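PDB 6XMY: 4-hydroxythreonine-4-phosphate dehydrogenase from Legionella pneumophila subsp. pneumophila, which probably catalyses the NAD(P)-dependent oxidation of 4-(phosphooxy)-L-threonine, a step of pyridoxine 5'-phosphate biosynthesis that uses a divalent metal ion. Local coordinates for residues Val151-Ala156 / Val165-Pro170; Gln188-Ser193 / Cys260-Ala265; Ile133-Thr136 / Glu140-Ala143. All coordinates share one frame; numbering follows the deposited sequence. Where two conformers were deposited one is given.

Contact 1 of 3, residues Val151-Ala156 / Val165-Pro170; sequences VVMMLA and VTTHLP. With ZN (zinc ion), chain K.
M153 and T167 make the apolar part of this contact, and M153 reaches on to a zinc ligand, H168. CG2 of T167 is held at both ends of the methionine chain, meeting M153 CB at 3.9 Å and M153 CE at 4.0 Å. This double touch follows from the shape of M153: the chain runs out extended and folds only about its last torsion (chi3 -57°), which brings the terminal methyl back over the threonine. The same methyl carbon, CE, lies 4.0 Å from H168 CE1, with the two side chains crossing at about a right angle. M153 has a second deposited conformer, so these contacts of its tip describe one of two states.

The family belongs to the isocitrate dehydrogenase-like clan. Here strand 161-164, antiparallel to 152-156 and bonded to it at M153 and L164, leads into the loop that carries the metal ligand. H168 is the centre of an inverse gamma turn, closed by a weak bond from L169 N to T167 O of 3.2 Å.

Polar and metal bonds hold the loop as well. OG1 of T167 is hydrogen-bonded to E140, on helix 138-145. H168 NE2 binds zinc at 2.3 Å, and H268 NE2 and two waters complete the observed ligands, water 2 at 1.9 Å from the ion. A metal site shared between dimer partners is predicted for this enzyme.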
ATOM      1  N   VAL A 151      12.080  -4.010   0.104  1.00 11.68           N
ATOM      2  CA  VAL A 151      11.050  -3.004  -0.068  1.00 11.79           C
ATOM      3  C   VAL A 151      10.500  -2.686   1.314  1.00 11.20           C
ATOM      4  O   VAL A 151      10.703  -3.430   2.278  1.00 14.36           O
ATOM      5  CB  VAL A 151       9.927  -3.468  -1.008  1.00 14.76           C
ATOM      6  CG1 VAL A 151      10.489  -3.826  -2.375  1.00 16.66           C
ATOM      7  CG2 VAL A 151       9.196  -4.637  -0.388  1.00 16.34           C
ATOM      8  N   VAL A 152       9.814  -1.557   1.415  1.00 10.35           N
ATOM      9  CA  VAL A 152       9.309  -1.091   2.698  1.00 10.84           C
ATOM     10  C   VAL A 152       7.845  -0.717   2.537  1.00  9.37           C
ATOM     11  O   VAL A 152       7.486   0.050   1.634  1.00 11.81           O
ATOM     12  CB  VAL A 152      10.104   0.114   3.235  1.00 11.61           C
ATOM     13  CG1 VAL A 152       9.496   0.582   4.564  1.00 12.07           C
ATOM     14  CG2 VAL A 152      11.576  -0.230   3.392  1.00 13.98           C
ATOM     15  N   MET A 153       7.007  -1.259   3.407  1.00  8.99           N
ATOM     16  CA  MET A 153       5.615  -0.843   3.503  0.57  8.54           C
ATOM     17  C   MET A 153       5.535   0.359   4.433  1.00  8.21           C
ATOM     18  O   MET A 153       5.959   0.289   5.595  1.00 10.79           O
ATOM     19  CB  MET A 153       4.744  -1.968   4.056  0.57  9.50           C
ATOM     20  CG  MET A 153       3.333  -1.509   4.419  0.57 10.46           C
ATOM     21  SD  MET A 153       2.318  -2.768   5.221  0.57 13.12           S
ATOM     22  CE  MET A 153       2.385  -4.075   3.996  0.57 14.75           C
ATOM     23  N   MET A 154       4.997   1.459   3.927  1.00  8.28           N
ATOM     24  CA  MET A 154       4.835   2.665   4.726  1.00  9.29           C
ATOM     25  C   MET A 154       3.404   3.144   4.578  1.00  9.14           C
ATOM     26  O   MET A 154       2.933   3.356   3.460  1.00 11.26           O
ATOM     27  CB  MET A 154       5.815   3.769   4.313  1.00 10.19           C
ATOM     28  CG  MET A 154       5.707   5.007   5.187  1.00 12.02           C
ATOM     29  SD  MET A 154       6.842   6.316   4.712  1.00 13.35           S
ATOM     30  CE  MET A 154       6.036   6.973   3.258  1.00 14.35           C
ATOM     31  N   LEU A 155       2.702   3.281   5.687  1.00  9.16           N
ATOM     32  CA  LEU A 155       1.407   3.945   5.670  0.84  9.30           C
ATOM     33  C   LEU A 155       1.595   5.424   5.983  1.00 11.18           C
ATOM     34  O   LEU A 155       2.428   5.799   6.821  1.00 11.64           O
ATOM     35  CB  LEU A 155       0.417   3.278   6.635  0.84  9.57           C
ATOM     36  CG  LEU A 155      -0.381   2.116   6.006  0.84 12.99           C
ATOM     37  CD1 LEU A 155       0.512   0.914   5.688  0.84 12.36           C
ATOM     38  CD2 LEU A 155      -1.556   1.697   6.882  0.84 19.49           C
ATOM     39  N   ALA A 156       0.833   6.263   5.293  1.00 10.04           N
ATOM     40  CA  ALA A 156       1.043   7.700   5.357  1.00 11.58           C
ATOM     41  C   ALA A 156      -0.291   8.418   5.424  1.00 12.84           C
ATOM     42  O   ALA A 156      -1.205   8.122   4.649  1.00 12.97           O
ATOM     43  CB  ALA A 156       1.826   8.183   4.131  1.00 12.46           C
ATOM     44  N   VAL A 165       9.271  -2.638   9.814  1.00  8.71           N
ATOM     45  CA  VAL A 165      10.440  -3.486   9.604  1.00  9.38           C
ATOM     46  C   VAL A 165      10.012  -4.847   9.083  1.00  9.42           C
ATOM     47  O   VAL A 165      10.678  -5.434   8.221  1.00 10.97           O
ATOM     48  CB  VAL A 165      11.289  -3.597  10.884  1.00  8.94           C
ATOM     49  CG1 VAL A 165      12.452  -4.576  10.671  1.00 10.97           C
ATOM     50  CG2 VAL A 165      11.789  -2.213  11.324  1.00  9.65           C
ATOM     51  N   THR A 166       8.923  -5.387   9.632  1.00  9.14           N
ATOM     52  CA  THR A 166       8.317  -6.623   9.164  1.00  9.99           C
ATOM     53  C   THR A 166       6.842  -6.379   8.876  1.00  9.35           C
ATOM     54  O   THR A 166       6.202  -5.536   9.509  1.00  9.67           O
ATOM     55  CB  THR A 166       8.466  -7.773  10.184  1.00 10.17           C
ATOM     56  OG1 THR A 166       7.722  -7.494  11.384  1.00  9.59           O
ATOM     57  CG2 THR A 166       9.938  -7.999  10.509  1.00 11.77           C
ATOM     58  N   THR A 167       6.302  -7.122   7.897  1.00 10.00           N
ATOM     59  CA  THR A 167       4.953  -6.870   7.408  1.00 10.23           C
ATOM     60  C   THR A 167       4.049  -8.018   7.823  1.00 10.52           C
ATOM     61  O   THR A 167       3.658  -8.106   9.005  1.00 11.56           O
ATOM     62  CB  THR A 167       4.953  -6.643   5.889  1.00 13.72           C
ATOM     63  OG1 THR A 167       5.422  -7.828   5.233  1.00 15.04           O
ATOM     64  CG2 THR A 167       5.831  -5.469   5.518  1.00 15.68           C
ATOM     65  N   HIS A 168       3.681  -8.911   6.922  1.00 13.23           N
ATOM     66  CA  HIS A 168       2.676  -9.919   7.217  1.00 13.58           C
ATOM     67  C   HIS A 168       3.404 -11.197   7.631  1.00 13.20           C
ATOM     68  O   HIS A 168       3.725 -12.056   6.810  1.00 15.44           O
ATOM     69  CB  HIS A 168       1.689 -10.050   6.056  1.00 17.63           C
ATOM     70  CG  HIS A 168       0.791  -8.850   5.909  1.00 15.82           C
ATOM     71  ND1 HIS A 168       0.836  -8.005   4.823  1.00 18.71           N
ATOM     72  CD2 HIS A 168      -0.154  -8.341   6.738  1.00 16.29           C
ATOM     73  CE1 HIS A 168      -0.042  -7.032   4.984  1.00 18.47           C
ATOM     74  NE2 HIS A 168      -0.666  -7.218   6.134  1.00 17.84           N
ATOM     75  N   LEU A 169       3.698 -11.285   8.931  1.00 12.61           N
ATOM     76  CA  LEU A 169       4.271 -12.441   9.603  1.00 11.39           C
ATOM     77  C   LEU A 169       3.382 -12.830  10.769  1.00 11.95           C
ATOM     78  O   LEU A 169       2.814 -11.958  11.435  1.00 11.16           O
ATOM     79  CB  LEU A 169       5.636 -12.108  10.216  1.00 12.35           C
ATOM     80  CG  LEU A 169       6.815 -11.868   9.293  1.00 14.24           C
ATOM     81  CD1 LEU A 169       7.998 -11.493  10.141  1.00 15.70           C
ATOM     82  CD2 LEU A 169       7.112 -13.116   8.473  1.00 17.49           C
ATOM     83  N   PRO A 170       3.288 -14.121  11.075  1.00 11.16           N
ATOM     84  CA  PRO A 170       2.748 -14.517  12.382  1.00 10.95           C
ATOM     85  C   PRO A 170       3.608 -13.905  13.472  1.00 10.59           C
ATOM     86  O   PRO A 170       4.824 -13.761  13.321  1.00 10.72           O
ATOM     87  CB  PRO A 170       2.893 -16.041  12.373  1.00 11.13           C
ATOM     88  CG  PRO A 170       3.018 -16.417  10.933  1.00 14.34           C
ATOM     89  CD  PRO A 170       3.739 -15.281  10.288  1.00 12.46           C
TER
HETATM   90 ZN    ZN K 410      -2.166  -5.707   6.994  0.55 13.15          ZN
HETATM   91  O   HOH W   1      -2.655  -5.785   4.807  1.00 33.00           O
HETATM   92  O   HOH W   2      -1.199  -4.299   6.253  1.00 29.24           O

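Contact 2 of 3, residues Gln188-Ser193 / Cys260-Ala265; sequences QQLHHS and CDAYVA. With SO4 (sulfate ion), chain J.
The backbones approach most closely at L190 and A262, whose CA atoms stand 8.5 Å apart, a separation that the leucine side chain of helix 180-197 spans to reach strand 262-265. A single branch does the work. L190 CD2 lies 3.5 Å from V264 CG2, close for two methyls, and 4.1 Å from A262 CB. With CG opposite the backbone N (chi1 174°), the leucine extends from the helix toward the strand, where A262 and V264, two residues apart, present their side chains on the same side. Y263, between them, points away and meets the ring of F252.

Away from the strand, the helix carries its own polar contacts. Q189 NE2 donates to S193 OG at 2.9 Å, with the hydroxyl oxygen in the amide plane and a bent N-H...O angle of 144°. A sulfate ion, probably from the crystallisation liquor, takes a nearly straight bond (171°) from H192 ND1 to its O1, 2.7 Å long and in the imidazole plane; H196 NE2 is a second donor to the ion.

L190 also touches I205, A163 and L288, so that helix 180-197 packs against strands 204-208, 161-164 and 284-288 as well as strand 262-265.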
ATOM      1  N   GLN A 188      17.442   2.596   5.538  1.00 10.89           N
ATOM      2  CA  GLN A 188      18.102   3.228   4.393  1.00 11.79           C
ATOM      3  C   GLN A 188      17.091   3.529   3.289  1.00 12.52           C
ATOM      4  O   GLN A 188      17.071   4.632   2.731  1.00 13.29           O
ATOM      5  CB  GLN A 188      19.210   2.323   3.847  1.00 12.53           C
ATOM      6  CG  GLN A 188      20.515   2.337   4.635  1.00 13.17           C
ATOM      7  CD  GLN A 188      21.484   1.259   4.171  1.00 15.68           C
ATOM      8  OE1 GLN A 188      21.108   0.332   3.447  1.00 18.46           O
ATOM      9  NE2 GLN A 188      22.736   1.374   4.586  1.00 16.09           N
ATOM     10  N   GLN A 189      16.218   2.567   2.987  1.00 13.17           N
ATOM     11  CA  GLN A 189      15.213   2.796   1.956  1.00 11.66           C
ATOM     12  C   GLN A 189      14.233   3.883   2.377  1.00 10.89           C
ATOM     13  O   GLN A 189      13.891   4.762   1.576  1.00 13.30           O
ATOM     14  CB  GLN A 189      14.475   1.499   1.636  1.00 11.19           C
ATOM     15  CG  GLN A 189      13.412   1.677   0.565  1.00 16.30           C
ATOM     16  CD  GLN A 189      13.989   2.136  -0.757  1.00 14.75           C
ATOM     17  OE1 GLN A 189      14.813   1.446  -1.351  1.00 15.99           O
ATOM     18  NE2 GLN A 189      13.570   3.312  -1.215  1.00 17.07           N
ATOM     19  N   LEU A 190      13.767   3.833   3.627  1.00 12.55           N
ATOM     20  CA  LEU A 190      12.860   4.860   4.129  1.00 12.51           C
ATOM     21  C   LEU A 190      13.491   6.246   4.018  1.00 13.42           C
ATOM     22  O   LEU A 190      12.862   7.192   3.529  1.00 13.50           O
ATOM     23  CB  LEU A 190      12.498   4.555   5.587  1.00 12.74           C
ATOM     24  CG  LEU A 190      11.659   5.630   6.278  1.00 11.55           C
ATOM     25  CD1 LEU A 190      10.333   5.837   5.566  1.00 12.07           C
ATOM     26  CD2 LEU A 190      11.437   5.277   7.752  1.00 12.83           C
ATOM     27  N   HIS A 191      14.738   6.381   4.473  1.00 12.22           N
ATOM     28  CA  HIS A 191      15.420   7.669   4.415  1.00 12.94           C
ATOM     29  C   HIS A 191      15.529   8.159   2.976  1.00 15.63           C
ATOM     30  O   HIS A 191      15.236   9.325   2.676  1.00 15.67           O
ATOM     31  CB  HIS A 191      16.803   7.526   5.057  1.00 14.35           C
ATOM     32  CG  HIS A 191      17.680   8.727   4.900  1.00 17.78           C
ATOM     33  ND1 HIS A 191      18.473   8.921   3.792  1.00 20.53           N
ATOM     34  CD2 HIS A 191      17.912   9.781   5.719  1.00 19.14           C
ATOM     35  CE1 HIS A 191      19.145  10.050   3.925  1.00 22.61           C
ATOM     36  NE2 HIS A 191      18.818  10.595   5.083  1.00 21.52           N
ATOM     37  N   HIS A 192      15.927   7.267   2.070  1.00 14.38           N
ATOM     38  CA  HIS A 192      16.084   7.649   0.669  1.00 15.40           C
ATOM     39  C   HIS A 192      14.769   8.131   0.079  1.00 15.11           C
ATOM     40  O   HIS A 192      14.729   9.144  -0.629  1.00 17.89           O
ATOM     41  CB  HIS A 192      16.616   6.467  -0.134  1.00 18.28           C
ATOM     42  CG  HIS A 192      16.772   6.760  -1.594  1.00 20.39           C
ATOM     43  ND1 HIS A 192      17.864   7.425  -2.104  1.00 24.41           N
ATOM     44  CD2 HIS A 192      15.963   6.497  -2.646  1.00 21.22           C
ATOM     45  CE1 HIS A 192      17.728   7.544  -3.414  1.00 24.29           C
ATOM     46  NE2 HIS A 192      16.582   6.992  -3.767  1.00 24.59           N
ATOM     47  N   SER A 193      13.680   7.415   0.358  1.00 14.73           N
ATOM     48  CA  SER A 193      12.390   7.791  -0.202  1.00 15.97           C
ATOM     49  C   SER A 193      11.888   9.106   0.374  1.00 15.15           C
ATOM     50  O   SER A 193      11.343   9.937  -0.359  1.00 18.29           O
ATOM     51  CB  SER A 193      11.372   6.679   0.030  1.00 16.52           C
ATOM     52  OG  SER A 193      11.717   5.526  -0.721  1.00 18.20           O
ATOM     53  N   CYS A 260       9.201  14.127  14.333  1.00 20.34           N
ATOM     54  CA  CYS A 260       9.902  13.320  13.348  1.00 17.63           C
ATOM     55  C   CYS A 260       9.128  13.353  12.041  1.00 16.16           C
ATOM     56  O   CYS A 260       7.975  13.785  11.981  1.00 20.04           O
ATOM     57  CB  CYS A 260      10.132  11.879  13.829  1.00 18.10           C
ATOM     58  SG  CYS A 260       8.641  10.862  13.968  1.00 18.24           S
ATOM     59  N   ASP A 261       9.794  12.904  10.985  1.00 13.46           N
ATOM     60  CA  ASP A 261       9.190  12.816   9.667  1.00 14.81           C
ATOM     61  C   ASP A 261       8.578  11.452   9.402  1.00 14.59           C
ATOM     62  O   ASP A 261       7.731  11.333   8.514  1.00 15.77           O
ATOM     63  CB  ASP A 261      10.236  13.143   8.601  1.00 16.36           C
ATOM     64  CG  ASP A 261      10.795  14.528   8.766  1.00 19.41           C
ATOM     65  OD1 ASP A 261      10.026  15.493   8.584  1.00 20.10           O
ATOM     66  OD2 ASP A 261      11.989  14.652   9.118  1.00 19.16           O
ATOM     67  N   ALA A 262       8.973  10.435  10.161  1.00 12.69           N
ATOM     68  CA  ALA A 262       8.380   9.114  10.026  1.00 11.63           C
ATOM     69  C   ALA A 262       8.712   8.304  11.262  1.00 10.66           C
ATOM     70  O   ALA A 262       9.765   8.490  11.882  1.00 12.44           O
ATOM     71  CB  ALA A 262       8.896   8.376   8.786  1.00 14.78           C
ATOM     72  N   TYR A 263       7.795   7.408  11.601  1.00  9.72           N
ATOM     73  CA  TYR A 263       8.011   6.389  12.611  1.00 10.13           C
ATOM     74  C   TYR A 263       8.359   5.072  11.940  1.00 10.21           C
ATOM     75  O   TYR A 263       7.925   4.789  10.820  1.00  9.74           O
ATOM     76  CB  TYR A 263       6.745   6.175  13.441  1.00  9.16           C
ATOM     77  CG  TYR A 263       6.298   7.389  14.204  1.00 11.92           C
ATOM     78  CD1 TYR A 263       6.929   7.761  15.390  1.00 11.64           C
ATOM     79  CD2 TYR A 263       5.236   8.159  13.756  1.00 16.54           C
ATOM     80  CE1 TYR A 263       6.525   8.872  16.095  1.00 13.84           C
ATOM     81  CE2 TYR A 263       4.819   9.272  14.453  1.00 17.03           C
ATOM     82  CZ  TYR A 263       5.461   9.622  15.629  1.00 14.13           C
ATOM     83  OH  TYR A 263       5.047  10.726  16.337  1.00 18.06           O
ATOM     84  N   VAL A 264       9.133   4.260  12.643  1.00  9.54           N
ATOM     85  CA  VAL A 264       9.407   2.887  12.252  1.00  8.68           C
ATOM     86  C   VAL A 264       8.890   1.978  13.358  1.00  8.56           C
ATOM     87  O   VAL A 264       9.303   2.103  14.519  1.00 10.45           O
ATOM     88  CB  VAL A 264      10.903   2.659  11.993  1.00  8.46           C
ATOM     89  CG1 VAL A 264      11.179   1.198  11.744  1.00  9.30           C
ATOM     90  CG2 VAL A 264      11.366   3.501  10.822  1.00 10.88           C
ATOM     91  N   ALA A 265       7.977   1.088  13.007  1.00  8.33           N
ATOM     92  CA  ALA A 265       7.518   0.051  13.914  1.00  8.54           C
ATOM     93  C   ALA A 265       8.149  -1.276  13.516  1.00  7.33           C
ATOM     94  O   ALA A 265       8.414  -1.529  12.336  1.00  9.81           O
ATOM     95  CB  ALA A 265       5.991  -0.060  13.906  1.00 10.40           C
TER
HETATM   96  S   SO4 J 409      20.258   9.402  -0.051  1.00 82.11           S
HETATM   97  O1  SO4 J 409      20.078   8.146  -0.772  1.00 81.97           O
HETATM   98  O2  SO4 J 409      18.992   9.796   0.559  1.00 81.85           O
HETATM   99  O3  SO4 J 409      20.696  10.444  -0.975  1.00 81.67           O
HETATM  100  O4  SO4 J 409      21.266   9.221   0.991  1.00 83.44           O

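Contact 3 of 3, residues Ile133-Thr136 / Glu140-Ala143; sequences ITFT and EFFA
The carboxylate of E140 is gripped at both oxygens: T136 OG1 donates to E140 OE1 at 3.1 Å, while E140 OE2 is hydrogen-bonded to T167 OG1, on the loop that carries a zinc ligand. The T136 hydroxyl comes from above the carboxylate plane, 39° out of it. T136 has a second deposited conformer, and its bond is therefore secure only for the one described. One bend and one torsion place the groups. The glutamate chain bends at chi2 (71°), which turns the carboxylate back so that OE1 meets the hydroxyl; E140 CG, set by chi1, lies 3.3 Å from T136 OG1. The threonine puts OG1 between its backbone N and carbonyl carbon (chi1 55°), on the side facing the glutamate. The two side chains cross at about a right angle.

Beside this polar pair lies an apolar one. F135 CE1 rests 3.9 Å from F141 CB, so the ring of F135 meets the root of the F141 side chain; the F141 ring itself leads away from the loop. F135 is buried, and its carbonyl oxygen accepts a bond from N129 ND2.

The setting is close to the cofactor. F135 touches V123 and K125, both NAD-binding residues, and T139, beside E140, is a predicted substrate-binding residue. Another sulfate, not the one at H192 and probably also from the crystallisation liquor, has its nearest atom about 4 Å from the E140 side chain.

Loop 133-136 thus joins helix 125-130, through I128, to the start of helix 138-145. Helix 96-111 covers both aromatic residues: L103 touches F135 and F141, and M100 and T104 add to the F141 side. Further along, F142 packs on L118 and T120 of strand 117-120.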
ATOM      1  N   ILE A 133      -2.265 -20.560  -4.223  1.00 13.01           N
ATOM      2  CA  ILE A 133      -1.277 -19.565  -4.614  1.00 12.94           C
ATOM      3  C   ILE A 133      -0.700 -18.992  -3.327  1.00 13.24           C
ATOM      4  O   ILE A 133      -1.404 -18.311  -2.572  1.00 14.38           O
ATOM      5  CB  ILE A 133      -1.925 -18.457  -5.457  1.00 12.60           C
ATOM      6  CG1 ILE A 133      -2.623 -19.043  -6.687  1.00 14.14           C
ATOM      7  CG2 ILE A 133      -0.882 -17.425  -5.868  1.00 13.60           C
ATOM      8  CD1 ILE A 133      -3.546 -18.055  -7.397  1.00 14.09           C
ATOM      9  N   THR A 134       0.572 -19.266  -3.056  1.00 16.43           N
ATOM     10  CA  THR A 134       1.193 -18.722  -1.854  1.00 16.82           C
ATOM     11  C   THR A 134       1.352 -17.211  -2.002  1.00 16.92           C
ATOM     12  O   THR A 134       1.946 -16.733  -2.972  1.00 19.44           O
ATOM     13  CB  THR A 134       2.528 -19.415  -1.581  1.00 21.18           C
ATOM     14  OG1 THR A 134       2.280 -20.785  -1.235  1.00 22.43           O
ATOM     15  CG2 THR A 134       3.242 -18.750  -0.414  1.00 19.51           C
ATOM     16  N   PHE A 135       0.805 -16.455  -1.051  1.00 13.84           N
ATOM     17  CA  PHE A 135       0.707 -15.006  -1.203  1.00 14.68           C
ATOM     18  C   PHE A 135       0.643 -14.382   0.180  1.00 14.09           C
ATOM     19  O   PHE A 135      -0.263 -14.691   0.957  1.00 16.16           O
ATOM     20  CB  PHE A 135      -0.554 -14.670  -1.999  1.00 14.19           C
ATOM     21  CG  PHE A 135      -0.777 -13.194  -2.229  1.00 12.97           C
ATOM     22  CD1 PHE A 135      -0.087 -12.513  -3.227  1.00 11.76           C
ATOM     23  CD2 PHE A 135      -1.697 -12.490  -1.464  1.00 12.62           C
ATOM     24  CE1 PHE A 135      -0.314 -11.162  -3.451  1.00 13.78           C
ATOM     25  CE2 PHE A 135      -1.928 -11.143  -1.681  1.00 12.71           C
ATOM     26  CZ  PHE A 135      -1.232 -10.474  -2.679  1.00 12.81           C
ATOM     27  N   THR A 136       1.600 -13.515   0.489  1.00 13.75           N
ATOM     28  CA  THR A 136       1.546 -12.813   1.761  0.60 14.22           C
ATOM     29  C   THR A 136       1.057 -11.381   1.638  1.00 13.77           C
ATOM     30  O   THR A 136       0.552 -10.845   2.629  1.00 16.64           O
ATOM     31  CB  THR A 136       2.897 -12.830   2.475  0.60 15.40           C
ATOM     32  OG1 THR A 136       3.894 -12.291   1.605  0.60 12.46           O
ATOM     33  CG2 THR A 136       3.262 -14.249   2.882  0.60 15.38           C
ATOM     34  N   GLU A 140       5.181  -8.042  -0.906  1.00 10.96           N
ATOM     35  CA  GLU A 140       6.124  -9.117  -1.199  1.00 12.38           C
ATOM     36  C   GLU A 140       5.998  -9.585  -2.644  1.00 11.14           C
ATOM     37  O   GLU A 140       7.002  -9.931  -3.283  1.00 12.84           O
ATOM     38  CB  GLU A 140       5.896 -10.294  -0.252  1.00 12.68           C
ATOM     39  CG  GLU A 140       6.236 -10.018   1.209  1.00 14.40           C
ATOM     40  CD  GLU A 140       5.258  -9.074   1.885  1.00 16.29           C
ATOM     41  OE1 GLU A 140       4.041  -9.176   1.620  1.00 19.53           O
ATOM     42  OE2 GLU A 140       5.712  -8.211   2.669  1.00 19.52           O
ATOM     43  N   PHE A 141       4.772  -9.614  -3.174  1.00 11.63           N
ATOM     44  CA  PHE A 141       4.586  -9.993  -4.569  1.00 10.54           C
ATOM     45  C   PHE A 141       5.379  -9.070  -5.484  1.00 12.54           C
ATOM     46  O   PHE A 141       6.079  -9.528  -6.392  1.00 13.55           O
ATOM     47  CB  PHE A 141       3.106  -9.976  -4.957  1.00 12.48           C
ATOM     48  CG  PHE A 141       2.881 -10.193  -6.432  1.00 13.56           C
ATOM     49  CD1 PHE A 141       2.796 -11.475  -6.958  1.00 15.27           C
ATOM     50  CD2 PHE A 141       2.803  -9.116  -7.301  1.00 14.63           C
ATOM     51  CE1 PHE A 141       2.608 -11.677  -8.325  1.00 16.01           C
ATOM     52  CE2 PHE A 141       2.629  -9.312  -8.659  1.00 13.47           C
ATOM     53  CZ  PHE A 141       2.531 -10.594  -9.170  1.00 16.27           C
ATOM     54  N   PHE A 142       5.275  -7.756  -5.260  1.00 11.39           N
ATOM     55  CA  PHE A 142       5.965  -6.813  -6.135  1.00 12.68           C
ATOM     56  C   PHE A 142       7.472  -6.859  -5.921  1.00 12.23           C
ATOM     57  O   PHE A 142       8.242  -6.730  -6.879  1.00 14.62           O
ATOM     58  CB  PHE A 142       5.422  -5.396  -5.927  1.00 11.26           C
ATOM     59  CG  PHE A 142       3.986  -5.209  -6.373  1.00 11.95           C
ATOM     60  CD1 PHE A 142       3.550  -5.709  -7.593  1.00 13.14           C
ATOM     61  CD2 PHE A 142       3.081  -4.506  -5.579  1.00 11.37           C
ATOM     62  CE1 PHE A 142       2.234  -5.533  -7.999  1.00 13.18           C
ATOM     63  CE2 PHE A 142       1.763  -4.327  -5.986  1.00 12.61           C
ATOM     64  CZ  PHE A 142       1.348  -4.833  -7.195  1.00 13.48           C
ATOM     65  N   ALA A 143       7.916  -7.023  -4.672  1.00 11.23           N
ATOM     66  CA  ALA A 143       9.345  -7.190  -4.422  1.00 12.10           C
ATOM     67  C   ALA A 143       9.901  -8.370  -5.211  1.00 13.97           C
ATOM     68  O   ALA A 143      10.949  -8.263  -5.861  1.00 16.42           O
ATOM     69  CB  ALA A 143       9.593  -7.374  -2.922  1.00 13.92           C
TER

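Overall arrangement
From the N terminus, contact 3 comes first and closes a very short loop at the start of helix 138-145. The chain then runs to strand 152-156, where contact 1 closes the hairpin with strand 161-164 and the loop that follows it. Contact 2 is the long-range closure, with 66 residues between helix 180-197 and strand 262-265. The three are in series, without nesting or crossing. Contact 1 touches both others: A143 CB packs on V151 CG1 at 3.7 Å, and M154 SD meets L190 CD1 at 3.6 Å. Contacts 2 and 3 do not touch; contact 1 lies between them and joins helix 138-145 to the strands under helix 180-197.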